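Local atomic coordinates of Thiol:disulfide interchange protein DsbA (Neisseria meningitidis MC58, PDB entry 3HZ8), a protein that probably acts as a periplasmic thiol:disulfide oxidoreductase of the DsbA type, introducing disulfide bonds into other proteins through a redox-active pair of cysteines. Residues A[18-21]-A[26-29]; A[104-107]-A[111-114]; A[162-167]-A[186-191]. The protein carries 1 engineered substitution. One frame throughout, in Å; residues are numbered along the deposited sequence.

Contact 1. Residues A[18-21]-A[26-29]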
loop_
_atom_site.group_PDB
_atom_site.type_symbol
_atom_site.label_atom_id
_atom_site.label_comp_id
_atom_site.label_asym_id
_atom_site.label_seq_id
_atom_site.Cartn_x
_atom_site.Cartn_y
_atom_site.Cartn_z
ATOM N N ILE A 18 2.925 12.957 -5.738
ATOM C CA ILE A 18 3.651 11.712 -5.997
ATOM C C ILE A 18 3.337 11.233 -7.413
ATOM O O ILE A 18 2.180 11.046 -7.751
ATOM C CB ILE A 18 3.275 10.619 -4.974
ATOM C CG1 ILE A 18 3.512 11.143 -3.554
ATOM C CG2 ILE A 18 4.028 9.300 -5.264
ATOM C CD1 ILE A 18 3.127 10.181 -2.427
ATOM N N PRO A 19 4.370 11.075 -8.263
ATOM C CA PRO A 19 4.043 10.572 -9.605
ATOM C C PRO A 19 3.320 9.221 -9.564
ATOM O O PRO A 19 3.704 8.318 -8.803
ATOM C CB PRO A 19 5.415 10.419 -10.260
ATOM C CG PRO A 19 6.271 11.435 -9.559
ATOM C CD PRO A 19 5.803 11.393 -8.127
ATOM N N GLN A 20 2.266 9.096 -10.365
ATOM C CA GLN A 20 1.509 7.852 -10.456
ATOM C C GLN A 20 2.275 6.832 -11.279
ATOM O O GLN A 20 3.021 7.203 -12.189
ATOM C CB GLN A 20 0.167 8.093 -11.135
ATOM C CG GLN A 20 -0.810 8.933 -10.335
ATOM C CD GLN A 20 -2.245 8.755 -10.819
ATOM O OE1 GLN A 20 -3.192 9.108 -10.126
ATOM N NE2 GLN A 20 -2.407 8.180 -12.013
ATOM N N GLN A 21 2.092 5.555 -10.964
ATOM C CA GLN A 21 2.699 4.497 -11.778
ATOM C C GLN A 21 2.118 4.441 -13.186
ATOM O O GLN A 21 2.861 4.225 -14.145
ATOM C CB GLN A 21 2.550 3.149 -11.104
ATOM C CG GLN A 21 3.296 3.022 -9.797
ATOM C CD GLN A 21 3.032 1.701 -9.120
ATOM O OE1 GLN A 21 1.984 1.080 -9.338
ATOM N NE2 GLN A 21 3.990 1.248 -8.304
ATOM N N VAL A 26 -6.584 6.567 -12.391
ATOM C CA VAL A 26 -6.733 7.151 -11.058
ATOM C C VAL A 26 -6.098 6.204 -10.045
ATOM O O VAL A 26 -6.628 5.128 -9.755
ATOM C CB VAL A 26 -8.212 7.388 -10.679
ATOM C CG1 VAL A 26 -8.316 7.992 -9.292
ATOM C CG2 VAL A 26 -8.904 8.290 -11.704
ATOM N N GLU A 27 -4.953 6.613 -9.513
ATOM C CA GLU A 27 -4.218 5.800 -8.550
ATOM C C GLU A 27 -4.732 6.027 -7.128
ATOM O O GLU A 27 -4.972 7.164 -6.735
ATOM C CB GLU A 27 -2.734 6.163 -8.593
ATOM C CG GLU A 27 -1.867 5.331 -7.680
ATOM C CD GLU A 27 -0.402 5.640 -7.856
ATOM O OE1 GLU A 27 0.184 5.154 -8.839
ATOM O OE2 GLU A 27 0.162 6.359 -7.016
ATOM N N VAL A 28 -4.893 4.936 -6.382
ATOM C CA VAL A 28 -5.129 4.984 -4.933
ATOM C C VAL A 28 -3.882 4.361 -4.324
ATOM O O VAL A 28 -3.616 3.171 -4.543
ATOM C CB VAL A 28 -6.398 4.194 -4.515
ATOM C CG1 VAL A 28 -6.599 4.267 -3.000
ATOM C CG2 VAL A 28 -7.631 4.742 -5.248
ATOM N N LEU A 29 -3.103 5.176 -3.600
ATOM C CA LEU A 29 -1.812 4.741 -3.066
ATOM C C LEU A 29 -1.889 4.610 -1.543
ATOM O O LEU A 29 -2.233 5.576 -0.870
ATOM C CB LEU A 29 -0.720 5.742 -3.478
ATOM C CG LEU A 29 0.607 5.782 -2.726
ATOM C CD1 LEU A 29 1.284 4.429 -2.696
ATOM C CD2 LEU A 29 1.514 6.840 -3.354
HETATM O O HOH W 1 0.566 8.846 -6.490
#

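Contact 2. Residues A[104-107]-A[111-114]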
loop_
_atom_site.group_PDB
_atom_site.type_symbol
_atom_site.label_atom_id
_atom_site.label_comp_id
_atom_site.label_asym_id
_atom_site.label_seq_id
_atom_site.Cartn_x
_atom_site.Cartn_y
_atom_site.Cartn_z
ATOM N N ILE A 104 5.985 -12.891 14.818
ATOM C CA ILE A 104 7.117 -13.464 14.091
ATOM C C ILE A 104 8.027 -12.362 13.546
ATOM O O ILE A 104 7.546 -11.343 13.031
ATOM C CB ILE A 104 6.655 -14.367 12.927
ATOM C CG1 ILE A 104 5.748 -15.484 13.439
ATOM C CG2 ILE A 104 7.858 -14.987 12.213
ATOM C CD1 ILE A 104 5.170 -16.302 12.345
ATOM N N LYS A 105 9.336 -12.578 13.640
ATOM C CA LYS A 105 10.302 -11.587 13.179
ATOM C C LYS A 105 10.608 -11.720 11.689
ATOM O O LYS A 105 11.723 -12.063 11.282
ATOM C CB LYS A 105 11.563 -11.618 14.026
ATOM C CG LYS A 105 11.291 -11.203 15.459
ATOM C CD LYS A 105 12.476 -11.473 16.363
ATOM C CE LYS A 105 12.123 -11.170 17.811
ATOM N NZ LYS A 105 11.858 -9.719 18.008
ATOM N N LEU A 106 9.603 -11.396 10.884
ATOM C CA LEU A 106 9.761 -11.442 9.435
ATOM C C LEU A 106 10.750 -10.401 8.889
ATOM O O LEU A 106 11.132 -10.468 7.722
ATOM C CB LEU A 106 8.400 -11.353 8.728
ATOM C CG LEU A 106 7.369 -12.457 9.004
ATOM C CD1 LEU A 106 6.104 -12.178 8.197
ATOM C CD2 LEU A 106 7.925 -13.846 8.683
ATOM N N GLN A 107 11.168 -9.446 9.725
ATOM C CA GLN A 107 12.194 -8.479 9.298
ATOM C C GLN A 107 13.598 -9.095 9.255
ATOM O O GLN A 107 14.551 -8.468 8.757
ATOM C CB GLN A 107 12.192 -7.224 10.185
ATOM C CG GLN A 107 12.616 -7.463 11.634
ATOM C CD GLN A 107 11.471 -7.854 12.556
ATOM O OE1 GLN A 107 10.460 -8.405 12.129
ATOM N NE2 GLN A 107 11.628 -7.558 13.838
ATOM N N VAL A 111 14.536 -15.820 9.186
ATOM C CA VAL A 111 13.177 -16.148 9.637
ATOM C C VAL A 111 12.170 -16.037 8.483
ATOM O O VAL A 111 11.336 -16.925 8.277
ATOM C CB VAL A 111 12.747 -15.246 10.818
ATOM C CG1 VAL A 111 11.290 -15.484 11.195
ATOM C CG2 VAL A 111 13.642 -15.505 12.022
ATOM N N LEU A 112 12.275 -14.956 7.713
ATOM C CA LEU A 112 11.361 -14.701 6.605
ATOM C C LEU A 112 11.428 -15.782 5.526
ATOM O O LEU A 112 10.399 -16.250 5.042
ATOM C CB LEU A 112 11.642 -13.326 5.991
ATOM C CG LEU A 112 10.818 -13.009 4.740
ATOM C CD1 LEU A 112 9.339 -13.029 5.081
ATOM C CD2 LEU A 112 11.213 -11.663 4.183
ATOM N N LYS A 113 12.639 -16.176 5.146
ATOM C CA LYS A 113 12.780 -17.138 4.048
ATOM C C LYS A 113 12.200 -18.513 4.399
ATOM O O LYS A 113 11.528 -19.138 3.572
ATOM C CB LYS A 113 14.236 -17.250 3.577
ATOM C CG LYS A 113 14.729 -15.952 2.899
ATOM C CD LYS A 113 16.172 -16.060 2.383
ATOM C CE LYS A 113 17.163 -16.103 3.542
ATOM N NZ LYS A 113 18.532 -15.605 3.163
ATOM N N LYS A 114 12.438 -18.974 5.625
ATOM C CA LYS A 114 11.849 -20.226 6.107
ATOM C C LYS A 114 10.323 -20.126 6.124
ATOM O O LYS A 114 9.633 -21.024 5.645
ATOM C CB LYS A 114 12.391 -20.592 7.499
ATOM C CG LYS A 114 11.734 -21.808 8.156
ATOM C CD LYS A 114 12.068 -21.890 9.647
ATOM C CE LYS A 114 11.417 -23.092 10.325
ATOM N NZ LYS A 114 9.941 -22.944 10.462
#

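Contact 3. Residues A[162-167]-A[186-191]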
loop_
_atom_site.group_PDB
_atom_site.type_symbol
_atom_site.label_atom_id
_atom_site.label_comp_id
_atom_site.label_asym_id
_atom_site.label_seq_id
_atom_site.Cartn_x
_atom_site.Cartn_y
_atom_site.Cartn_z
ATOM N N GLY A 162 -2.202 10.958 -6.718
ATOM C CA GLY A 162 -0.892 11.542 -6.426
ATOM C C GLY A 162 -0.889 12.771 -5.525
ATOM O O GLY A 162 0.170 13.218 -5.088
ATOM N N LYS A 163 -2.062 13.332 -5.229
ATOM C CA LYS A 163 -2.081 14.642 -4.559
ATOM C C LYS A 163 -3.056 14.829 -3.392
ATOM O O LYS A 163 -2.918 15.794 -2.658
ATOM C CB LYS A 163 -2.332 15.758 -5.586
ATOM C CG LYS A 163 -3.704 15.689 -6.247
ATOM C CD LYS A 163 -3.920 16.740 -7.336
ATOM C CE LYS A 163 -3.809 18.177 -6.816
ATOM N NZ LYS A 163 -4.004 19.212 -7.913
ATOM N N TYR A 164 -4.040 13.943 -3.241
ATOM C CA TYR A 164 -5.082 14.130 -2.226
ATOM C C TYR A 164 -4.963 13.093 -1.120
ATOM O O TYR A 164 -5.210 11.912 -1.346
ATOM C CB TYR A 164 -6.482 14.075 -2.854
ATOM C CG TYR A 164 -6.701 15.126 -3.926
ATOM C CD1 TYR A 164 -6.547 16.478 -3.649
ATOM C CD2 TYR A 164 -7.079 14.758 -5.209
ATOM C CE1 TYR A 164 -6.761 17.451 -4.632
ATOM C CE2 TYR A 164 -7.298 15.720 -6.202
ATOM C CZ TYR A 164 -7.129 17.059 -5.905
ATOM O OH TYR A 164 -7.316 18.012 -6.881
ATOM N N LYS A 165 -4.590 13.548 0.074
ATOM C CA LYS A 165 -4.432 12.667 1.219
ATOM C C LYS A 165 -5.770 12.520 1.926
ATOM O O LYS A 165 -6.402 13.526 2.256
ATOM C CB LYS A 165 -3.395 13.241 2.197
ATOM C CG LYS A 165 -3.186 12.396 3.464
ATOM C CD LYS A 165 -2.090 12.976 4.353
ATOM C CE LYS A 165 -2.038 12.228 5.661
ATOM N NZ LYS A 165 -0.943 12.702 6.538
ATOM N N VAL A 166 -6.190 11.274 2.145
ATOM C CA VAL A 166 -7.406 10.998 2.902
ATOM C C VAL A 166 -7.167 11.265 4.387
ATOM O O VAL A 166 -6.188 10.796 4.950
ATOM C CB VAL A 166 -7.852 9.538 2.719
ATOM C CG1 VAL A 166 -9.113 9.259 3.532
ATOM C CG2 VAL A 166 -8.089 9.248 1.248
ATOM N N GLU A 167 -8.050 12.046 5.008
ATOM C CA GLU A 167 -7.995 12.252 6.456
ATOM C C GLU A 167 -9.124 11.402 7.046
ATOM O O GLU A 167 -10.297 11.749 6.935
ATOM C CB GLU A 167 -8.165 13.734 6.812
ATOM C CG GLU A 167 -7.186 14.687 6.105
ATOM C CD GLU A 167 -5.768 14.596 6.648
ATOM O OE1 GLU A 167 -5.625 14.266 7.840
ATOM O OE2 GLU A 167 -4.801 14.852 5.898
ATOM N N ARG A 186 -10.458 12.154 -11.734
ATOM C CA ARG A 186 -10.886 11.693 -13.051
ATOM C C ARG A 186 -11.272 12.884 -13.912
ATOM O O ARG A 186 -10.849 12.996 -15.067
ATOM C CB ARG A 186 -12.070 10.723 -12.899
ATOM C CG ARG A 186 -12.440 9.929 -14.138
ATOM C CD ARG A 186 -13.583 8.969 -13.830
ATOM N NE ARG A 186 -13.143 7.748 -13.149
ATOM C CZ ARG A 186 -13.428 7.423 -11.888
ATOM N NH1 ARG A 186 -14.175 8.219 -11.132
ATOM N NH2 ARG A 186 -12.974 6.284 -11.385
ATOM N N GLU A 187 -12.042 13.796 -13.333
ATOM C CA GLU A 187 -12.546 14.943 -14.077
ATOM C C GLU A 187 -11.568 16.123 -14.176
ATOM O O GLU A 187 -11.643 16.914 -15.121
ATOM C CB GLU A 187 -13.916 15.359 -13.547
ATOM C CG GLU A 187 -14.973 14.235 -13.626
ATOM C CD GLU A 187 -15.083 13.554 -15.002
ATOM O OE1 GLU A 187 -14.647 14.138 -16.022
ATOM O OE2 GLU A 187 -15.621 12.422 -15.065
ATOM N N GLU A 188 -10.651 16.225 -13.216
ATOM C CA GLU A 188 -9.525 17.159 -13.304
ATOM C C GLU A 188 -8.611 16.795 -14.463
ATOM O O GLU A 188 -8.252 17.657 -15.266
ATOM C CB GLU A 188 -8.695 17.140 -12.014
ATOM C CG GLU A 188 -9.277 17.954 -10.895
ATOM C CD GLU A 188 -8.374 18.023 -9.682
ATOM O OE1 GLU A 188 -7.636 17.052 -9.400
ATOM O OE2 GLU A 188 -8.411 19.064 -8.997
ATOM N N GLN A 189 -8.242 15.513 -14.526
ATOM C CA GLN A 189 -7.301 14.991 -15.519
ATOM C C GLN A 189 -7.880 15.021 -16.937
ATOM O O GLN A 189 -7.132 15.160 -17.913
ATOM C CB GLN A 189 -6.824 13.571 -15.139
ATOM C CG GLN A 189 -5.927 13.510 -13.876
ATOM C CD GLN A 189 -5.432 12.105 -13.513
ATOM O OE1 GLN A 189 -5.891 11.097 -14.056
ATOM N NE2 GLN A 189 -4.490 12.041 -12.572
ATOM N N LYS A 190 -9.203 14.898 -17.045
ATOM C CA LYS A 190 -9.893 14.993 -18.336
ATOM C C LYS A 190 -10.032 16.443 -18.800
ATOM O O LYS A 190 -9.856 16.738 -19.987
ATOM C CB LYS A 190 -11.267 14.325 -18.277
ATOM C CG LYS A 190 -11.230 12.809 -18.322
ATOM C CD LYS A 190 -12.575 12.241 -17.904
ATOM C CE LYS A 190 -12.569 10.726 -17.883
ATOM N NZ LYS A 190 -13.862 10.213 -17.348
ATOM N N ALA A 191 -10.346 17.337 -17.860
ATOM C CA ALA A 191 -10.473 18.773 -18.134
ATOM C C ALA A 191 -9.150 19.425 -18.542
ATOM O O ALA A 191 -9.144 20.467 -19.203
ATOM C CB ALA A 191 -11.057 19.492 -16.933
#

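Contact 1. Residues A[18-21]-A[26-29]
Glu27 of the strand reaches out to the loop residues Gln20 and Gln21, and its side chain is central to this contact. It leaves the strand with CG anti to the backbone N (chi1 -177°) and stays extended, which takes the carboxylate well clear of its own backbone. CB is the first atom to touch. Glu27 CB packs against the flat end of Gln20, 3.4 Å from Gln20 OE1. CG carries the chain on past Gln20, which runs in the opposite direction alongside it. The Glu27 CD then lies 3.9 Å from Gln20 CA. At the tip the two oxygens have separate tasks. Glu27 OE1 accepts a hydrogen bond from Gln21 N at 2.9 Å, an almost straight bond (166°) made on the syn side and slightly out of the carboxylate plane. Glu27 OE2 meets a water at 2.6 Å, and the same water lies 3.0 Å from Ile18 O, so it bridges strand and loop.

Gln20 returns the grip. The backbone N of Glu27 donates to Gln20 OE1 at 3.1 Å, from well above the carbonyl plane rather than along a lone pair. Gln20 NE2 is hydrogen-bonded to Lys25 O, so both ends of the amide are gripped. The amide plane lies 17° from that of the carboxylate. Further along, Leu29 CD2 meets Ile18 CD1 at 3.8 Å, a small apolar patch where the two side chains cross at about a right angle.

Glu27 OE2 also forms a salt bridge with Arg60, which also donates a hydrogen bond to Pro19 O. The loop thus lies against strand 26-32 with strand 57-63 beside it. Val26 and Val28 turn away from the loop and pack on helix 171-191, while Ile18 rests on Ile159 of strand 157-160.

Contact 2. Residues A[104-107]-A[111-114]
Val111 puts its CG1 branch, and Leu112 its CG, anti to the backbone N, at chi1 values of 174° and 175°. These torsions send their methyl groups back over the loop residues Ile104, Lys105 and Leu106. Ile104 answers with its CG2 branch, also anti to the backbone N. The two methyl tips, Ile104 CG2 and Val111 CG1, meet at 3.6 Å. The other branch of Ile104, CG1, is anti to the carbonyl carbon, and the Ile104 side chain also touches Ala98 and Trp115.

Val111 also packs on a backbone oxygen, by CB and CG1. Val111 CB lies 3.4 Å from Lys105 O, and Val111 CG1 is equally close to the same atom. The peptide that follows is treated likewise by Leu112, whose CB sits 3.4 Å from Leu106 O. The Leu112 chain then runs across Leu106 at about a right angle, and Leu112 CD1 rests on Leu106 CD2 at 4.0 Å.

The loop is folded tightly at this point. Lys105 is the centre of an inverse gamma turn, closed by a weak bond from Leu106 N to Ile104 O of 3.0 Å. The turn lies in the loop between helices 88-101 and 109-118, so the contact folds that loop back on the first turn of helix 109-118. These helices belong to the helical part that DsbA proteins add to the thioredoxin fold.

Leu106 is buried on the loop side. It packs on Ile95, Ala98 and Met99 of helix 88-101 and also touches Trp115. Leu112 also touches Thr72 and Leu76 of helix 71-83 and Tyr131 of helix 124-132. The long chain of Lys105 leads away from the helix towards solvent.

Contact 3. Residues A[162-167]-A[186-191]
The side chains of Tyr164 and Glu188 come from opposite directions, and the phenol hydroxyl meets the carboxylate. The Tyr164 OH donates to Glu188 OE1 at 2.7 Å, on the syn side and 17° out of the carboxylate plane. Glu188 OE2 is just as near, 2.6 Å from Tyr164 OH, so the hydroxyl sits before both oxygens. Glu188 OE1 also lies at the edge of the ring, in its plane, 3.5 Å from Tyr164 CE2. The carboxylate is tilted 34° from the ring.

The Tyr164 side chain also packs directly on Leu181, Lys184 and Val185 of the same helix and on Val13 of strand 11-13. Glu188 gets there on an extended chain from the last turns of the helix. Lys163 CG lies 3.5 Å above the Tyr164 ring, over the centre of one face. Lys163 NZ stays 4.5 Å from Glu188 OE1, beyond salt-bridge range, but its positive charge would probably help to stabilise the carboxylate.

Lys163 and Tyr164 both face Val160 in a classic beta bulge. Gly162, with its positive phi, lies in the turn just before them. The bulge falls at the start of the second strand of the hairpin formed by strands 157-160 and 164-166. Such a hairpin followed by a helix packed on the sheet is the C-terminal half of the thioredoxin fold.

Overall arrangement
Along the chain the three contacts follow in series, each closing before the next opens. Contacts 1 and 3 reach the same mixed sheet and lie on the same side of the chain's centre, their own centres about 10 Å apart. They touch directly, most closely through a probable hydrogen bond from Ile18 N to Gly162 O (2.8 Å). Contact 2 stands apart in the helical region, with its centre about 30 Å from that of contact 1 and 38 Å from that of contact 3, on the opposite side of the chain's centre. Two contacts thus belong to the thioredoxin-like sheet and its C-terminal helix, and one to the helices added in DsbA proteins.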